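Local coordinates for uncharacterized protein (Novosphingobium aromaticivorans, PDB 3M7A) that is of unknown function, a DUF192-family protein with a fold built around a curled mixed beta sheet, at residues A[55-60]-A[82-87]; A[75-80]-A[100-105]. All blocks are in the same frame, centred on the assembly; numbering follows the deposited sequence. Where two conformers were deposited one is given.

Overall arrangement
Contact 1 (55-60 with 82-87) and contact 2 (75-80 with 100-105) are neighbours, their centres 10 Å apart. Their segments alternate along the chain: 55-60, 75-80, 82-87, 100-105. Strands 84-89 and 95-102 are antiparallel partners in the large mixed sheet, and one segment of each contact lies on this pair. The strands join the contacts directly: Leu84 O lies 2.8 Å from Ala102 N, and Asp85 OD1 lies 2.8 Å from Asn101 N, both probable hydrogen bonds. The other two segments are loops, one before strand 61-66 and one after strand 72-75. Together they place two loops against the same end of the strand pair, the start of 84-89 and the end of 95-102.

Contact 1. Residues A[55-60]-A[82-87]; sequences TELGDE and IPLDII
Leu57 swings CG to the side opposite its backbone N (chi1 -174°). With chi2 67°, Leu57 CD2 then ends beside Leu84 CD2. In Ile82, chi1 of 61° sends CG1 and CG2 to different parts of the 55-60 loop. The longer branch is extended, and Ile82 CD1 meets Leu57 CB at 3.6 Å. The shorter branch turns to the backbone, where Ile82 CG2 lies 3.6 Å from Thr55 O. The side chains of Leu57 and Leu84 cross at about a right angle, and their CD2 methyls touch more loosely, at 4.1 Å. No hydrogen bond links the two segments; the contact is van der Waals packing and buries 160 Å² in all. Polar bonds to a third part of the chain hold the loop: Asn123 ND2 bonds to both Leu57 O and Asp59 OD1. Leu84 also packs on Leu51 and Met77. The contact is plain surface packing, in which an irregular connection between helix 44-49 and strand 61-66 lies across the start of strand 84-89 in the curled mixed sheet.

Contact 2. Residues A[75-80]-A[100-105]; sequences FWMRNT and ANAVPY
A type II beta turn, Met77 to Thr80, meets the chain that follows the corner at Asn101. Thr80 N closes the turn on Met77 O at 3.0 Å. Asn79 takes the left-handed backbone conformation expected at the third position of a type II turn, with phi 60°. The N-H of Tyr105 lies between two carbonyls of this turn, Met77 O and Thr80 O. Tyr105 N bonds weakly to Met77 O at 3.1 Å and weakly to Thr80 O at 3.0 Å, and both bonds are far from straight. Met77 O therefore accepts from two backbone N-H groups. Thr80 O has a second role: it packs over the centre of one face of the Tyr105 ring, 3.8 Å above the plane. Pro104 CB also touches this oxygen, 3.4 Å from Thr80 O.

The other half of the contact is made by Met77, a selenomethionine. Its chain bends at both chi2 (-70°) and chi3 (-81°), which folds it around Ala102. Met77 SE lies 3.8 Å from Ala102 CB, and the terminal CE reaches Ala102 O. Near its root, Met77 CB lies close to Val103 O, at 3.0 Å. Beyond these segments, Met77 packs on Leu84, and its backbone bonds to that of Asp106. On the outer side of the turn, in the conformer given, Arg78 NE forms a salt bridge with Glu107.

The only hydrogen bonds across the two segments are thus the two weak ones that share Tyr105 N. Packing of the buried Met77 on Ala102 and Val103 O probably contributes much of the hold. C-H groups close to oxygen, such as Met77 CB by Val103 O, may add a weak polar attraction.

Contact 1. Residues A[55-60]-A[82-87]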
loop_
_atom_site.group_PDB
_atom_site.type_symbol
_atom_site.label_atom_id
_atom_site.label_comp_id
_atom_site.label_asym_id
_atom_site.label_seq_id
_atom_site.Cartn_x
_atom_site.Cartn_y
_atom_site.Cartn_z
ATOM N N THR A 55 -8.125 13.626 -0.487
ATOM C CA THR A 55 -9.245 13.663 0.464
ATOM C C THR A 55 -10.132 12.423 0.405
ATOM O O THR A 55 -11.032 12.282 1.215
ATOM C CB THR A 55 -10.090 14.915 0.286
ATOM O OG1 THR A 55 -10.534 14.968 -1.065
ATOM C CG2 THR A 55 -9.225 16.163 0.620
ATOM N N GLU A 56 -9.842 11.519 -0.526
ATOM C CA GLU A 56 -10.601 10.279 -0.625
ATOM C C GLU A 56 -9.788 9.168 -1.268
ATOM O O GLU A 56 -8.823 9.399 -1.968
ATOM C CB GLU A 56 -11.906 10.492 -1.394
ATOM C CG GLU A 56 -11.708 10.749 -2.880
ATOM C CD GLU A 56 -13.020 10.863 -3.644
ATOM O OE1 GLU A 56 -13.920 10.013 -3.438
ATOM O OE2 GLU A 56 -13.140 11.802 -4.457
ATOM N N LEU A 57 -10.178 7.946 -0.954
ATOM C CA LEU A 57 -9.535 6.712 -1.390
ATOM C C LEU A 57 -10.563 5.604 -1.181
ATOM O O LEU A 57 -11.139 5.480 -0.095
ATOM C CB LEU A 57 -8.300 6.392 -0.558
ATOM C CG LEU A 57 -7.456 5.187 -1.017
ATOM C CD1 LEU A 57 -6.772 5.427 -2.348
ATOM C CD2 LEU A 57 -6.451 4.819 0.088
ATOM N N GLY A 58 -10.790 4.806 -2.208
ATOM C CA GLY A 58 -11.715 3.686 -2.094
ATOM C C GLY A 58 -11.084 2.486 -1.414
ATOM O O GLY A 58 -9.888 2.320 -1.461
ATOM N N ASP A 59 -11.911 1.617 -0.831
ATOM C CA ASP A 59 -11.406 0.389 -0.201
ATOM C C ASP A 59 -10.783 -0.537 -1.226
ATOM O O ASP A 59 -10.006 -1.416 -0.881
ATOM C CB ASP A 59 -12.527 -0.355 0.531
ATOM C CG ASP A 59 -12.860 0.226 1.899
ATOM O OD1 ASP A 59 -12.168 1.159 2.367
ATOM O OD2 ASP A 59 -13.839 -0.279 2.500
ATOM N N GLU A 60 -11.155 -0.353 -2.491
ATOM C CA GLU A 60 -10.681 -1.109 -3.635
ATOM C C GLU A 60 -9.376 -0.569 -4.211
ATOM O O GLU A 60 -8.880 -1.092 -5.210
ATOM C CB GLU A 60 -11.789 -1.097 -4.724
ATOM C CG GLU A 60 -11.943 0.177 -5.603
ATOM C CD GLU A 60 -12.696 1.341 -4.953
ATOM O OE1 GLU A 60 -13.168 1.242 -3.818
ATOM O OE2 GLU A 60 -12.839 2.377 -5.643
ATOM N N ILE A 82 -6.291 11.706 5.106
ATOM C CA ILE A 82 -7.076 10.520 5.376
ATOM C C ILE A 82 -6.239 9.515 6.157
ATOM O O ILE A 82 -5.020 9.427 5.958
ATOM C CB ILE A 82 -7.627 9.888 4.076
ATOM C CG1 ILE A 82 -6.514 9.442 3.122
ATOM C CG2 ILE A 82 -8.572 10.865 3.373
ATOM C CD1 ILE A 82 -7.000 8.609 1.930
ATOM N N PRO A 83 -6.865 8.777 7.091
ATOM C CA PRO A 83 -6.118 7.775 7.836
ATOM C C PRO A 83 -5.754 6.604 6.912
ATOM O O PRO A 83 -6.504 6.293 5.973
ATOM C CB PRO A 83 -7.078 7.361 8.959
ATOM C CG PRO A 83 -8.404 7.631 8.433
ATOM C CD PRO A 83 -8.270 8.842 7.533
ATOM N N LEU A 84 -4.623 5.984 7.180
ATOM C CA LEU A 84 -4.109 4.914 6.317
ATOM C C LEU A 84 -3.564 3.778 7.152
ATOM O O LEU A 84 -3.069 3.976 8.262
ATOM C CB LEU A 84 -2.965 5.439 5.445
ATOM C CG LEU A 84 -3.340 6.495 4.425
ATOM C CD1 LEU A 84 -2.061 7.096 3.775
ATOM C CD2 LEU A 84 -4.297 5.957 3.374
ATOM N N ASP A 85 -3.622 2.569 6.587
ATOM C CA ASP A 85 -2.833 1.448 7.042
ATOM C C ASP A 85 -1.642 1.317 6.082
ATOM O O ASP A 85 -1.797 1.325 4.856
ATOM C CB ASP A 85 -3.633 0.146 7.025
ATOM C CG ASP A 85 -4.693 0.063 8.106
ATOM O OD1 ASP A 85 -4.800 0.977 8.953
ATOM O OD2 ASP A 85 -5.423 -0.962 8.116
ATOM N N ILE A 86 -0.450 1.228 6.668
ATOM C CA ILE A 86 0.796 1.181 5.910
ATOM C C ILE A 86 1.396 -0.221 6.071
ATOM O O ILE A 86 1.836 -0.605 7.146
ATOM C CB ILE A 86 1.777 2.284 6.334
ATOM C CG1 ILE A 86 1.079 3.666 6.330
ATOM C CG2 ILE A 86 2.992 2.328 5.401
ATOM C CD1 ILE A 86 2.012 4.858 6.632
ATOM N N ILE A 87 1.381 -0.972 4.969
ATOM C CA ILE A 87 1.755 -2.374 4.967
ATOM C C ILE A 87 3.135 -2.506 4.346
ATOM O O ILE A 87 3.330 -2.218 3.168
ATOM C CB ILE A 87 0.706 -3.172 4.145
ATOM C CG1 ILE A 87 -0.718 -2.999 4.708
ATOM C CG2 ILE A 87 1.123 -4.641 4.024
ATOM C CD1 ILE A 87 -1.840 -3.431 3.771
#

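Contact 2. Residues A[75-80]-A[100-105]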
loop_
_atom_site.group_PDB
_atom_site.type_symbol
_atom_site.label_atom_id
_atom_site.label_comp_id
_atom_site.label_asym_id
_atom_site.label_seq_id
_atom_site.Cartn_x
_atom_site.Cartn_y
_atom_site.Cartn_z
ATOM N N PHE A 75 7.941 6.039 7.243
ATOM C CA PHE A 75 6.874 6.873 6.696
ATOM C C PHE A 75 6.410 7.897 7.733
ATOM O O PHE A 75 6.738 7.808 8.920
ATOM C CB PHE A 75 5.718 5.981 6.225
ATOM C CG PHE A 75 5.937 5.400 4.863
ATOM C CD1 PHE A 75 6.901 4.461 4.638
ATOM C CD2 PHE A 75 5.206 5.837 3.792
ATOM C CE1 PHE A 75 7.122 3.958 3.382
ATOM C CE2 PHE A 75 5.413 5.334 2.554
ATOM C CZ PHE A 75 6.382 4.400 2.331
ATOM N N TRP A 76 5.644 8.879 7.285
ATOM C CA TRP A 76 4.925 9.783 8.171
ATOM C C TRP A 76 3.670 10.296 7.473
ATOM O O TRP A 76 3.435 9.966 6.332
ATOM C CB TRP A 76 5.799 10.952 8.646
ATOM C CG TRP A 76 6.223 11.954 7.609
ATOM C CD1 TRP A 76 6.145 11.838 6.260
ATOM C CD2 TRP A 76 6.827 13.225 7.876
ATOM N NE1 TRP A 76 6.675 12.961 5.661
ATOM C CE2 TRP A 76 7.085 13.829 6.638
ATOM C CE3 TRP A 76 7.144 13.919 9.044
ATOM C CZ2 TRP A 76 7.701 15.083 6.530
ATOM C CZ3 TRP A 76 7.730 15.164 8.938
ATOM C CH2 TRP A 76 7.991 15.735 7.690
HETATM N N MSE A 77 2.878 11.100 8.188
HETATM C CA MSE A 77 1.581 11.527 7.723
HETATM C C MSE A 77 1.482 13.043 7.537
HETATM O O MSE A 77 0.395 13.585 7.420
HETATM C CB MSE A 77 0.492 11.000 8.661
HETATM C CG MSE A 77 0.395 9.479 8.683
HETATM SE SE MSE A 77 -0.299 8.708 7.040
HETATM C CE MSE A 77 -2.162 9.036 7.428
ATOM N N ARG A 78 2.624 13.724 7.419
ATOM C CA ARG A 78 2.595 15.138 7.065
ATOM C C ARG A 78 1.757 15.317 5.781
ATOM O O ARG A 78 1.917 14.557 4.816
ATOM C CB ARG A 78 4.010 15.702 6.893
ATOM C CG ARG A 78 4.011 17.188 6.460
ATOM C CD ARG A 78 5.330 17.925 6.511
ATOM N NE ARG A 78 5.676 18.351 7.866
ATOM C CZ ARG A 78 6.740 19.095 8.166
ATOM N NH1 ARG A 78 7.577 19.495 7.214
ATOM N NH2 ARG A 78 6.971 19.434 9.427
ATOM N N ASN A 79 0.860 16.317 5.792
ATOM C CA ASN A 79 -0.020 16.630 4.662
ATOM C C ASN A 79 -0.973 15.530 4.220
ATOM O O ASN A 79 -1.604 15.676 3.195
ATOM C CB ASN A 79 0.781 17.113 3.432
ATOM C CG ASN A 79 1.518 18.406 3.682
ATOM O OD1 ASN A 79 0.997 19.304 4.366
ATOM N ND2 ASN A 79 2.700 18.536 3.104
ATOM N N THR A 80 -1.096 14.472 5.009
ATOM C CA THR A 80 -1.993 13.375 4.691
ATOM C C THR A 80 -3.257 13.548 5.506
ATOM O O THR A 80 -3.232 13.577 6.741
ATOM C CB THR A 80 -1.308 12.014 4.875
ATOM O OG1 THR A 80 -0.090 12.017 4.106
ATOM C CG2 THR A 80 -2.206 10.859 4.451
ATOM N N ALA A 100 -0.859 0.350 11.471
ATOM C CA ALA A 100 -2.305 0.436 11.358
ATOM C C ALA A 100 -2.788 1.789 11.860
ATOM O O ALA A 100 -2.265 2.321 12.851
ATOM C CB ALA A 100 -3.001 -0.690 12.115
ATOM N N ASN A 101 -3.798 2.319 11.194
ATOM C CA ASN A 101 -4.432 3.550 11.654
ATOM C C ASN A 101 -3.432 4.691 11.847
ATOM O O ASN A 101 -3.497 5.451 12.809
ATOM C CB ASN A 101 -5.280 3.295 12.912
ATOM C CG ASN A 101 -6.224 2.166 12.723
ATOM O OD1 ASN A 101 -6.153 1.136 13.435
ATOM N ND2 ASN A 101 -7.081 2.308 11.777
ATOM N N ALA A 102 -2.515 4.810 10.886
ATOM C CA ALA A 102 -1.673 5.987 10.819
ATOM C C ALA A 102 -2.584 7.213 10.802
ATOM O O ALA A 102 -3.637 7.220 10.189
ATOM C CB ALA A 102 -0.761 5.925 9.578
ATOM N N VAL A 103 -2.191 8.246 11.540
ATOM C CA VAL A 103 -3.085 9.354 11.885
ATOM C C VAL A 103 -2.839 10.576 10.969
ATOM O O VAL A 103 -1.687 10.992 10.792
ATOM C CB VAL A 103 -2.828 9.743 13.368
ATOM C CG1 VAL A 103 -3.607 11.001 13.788
ATOM C CG2 VAL A 103 -3.130 8.603 14.290
ATOM N N PRO A 104 -3.908 11.158 10.384
ATOM C CA PRO A 104 -3.744 12.347 9.575
ATOM C C PRO A 104 -2.866 13.406 10.220
ATOM O O PRO A 104 -3.010 13.692 11.397
ATOM C CB PRO A 104 -5.177 12.843 9.374
ATOM C CG PRO A 104 -5.980 11.578 9.401
ATOM C CD PRO A 104 -5.321 10.742 10.451
ATOM N N TYR A 105 -1.920 13.929 9.451
ATOM C CA TYR A 105 -1.048 15.033 9.840
ATOM C C TYR A 105 0.027 14.657 10.867
ATOM O O TYR A 105 0.893 15.488 11.166
ATOM C CB TYR A 105 -1.836 16.264 10.311
ATOM C CG TYR A 105 -2.971 16.610 9.402
ATOM C CD1 TYR A 105 -2.724 17.133 8.135
ATOM C CD2 TYR A 105 -4.299 16.336 9.758
ATOM C CE1 TYR A 105 -3.737 17.407 7.264
ATOM C CE2 TYR A 105 -5.344 16.635 8.884
ATOM C CZ TYR A 105 -5.050 17.159 7.636
ATOM O OH TYR A 105 -6.057 17.493 6.751
#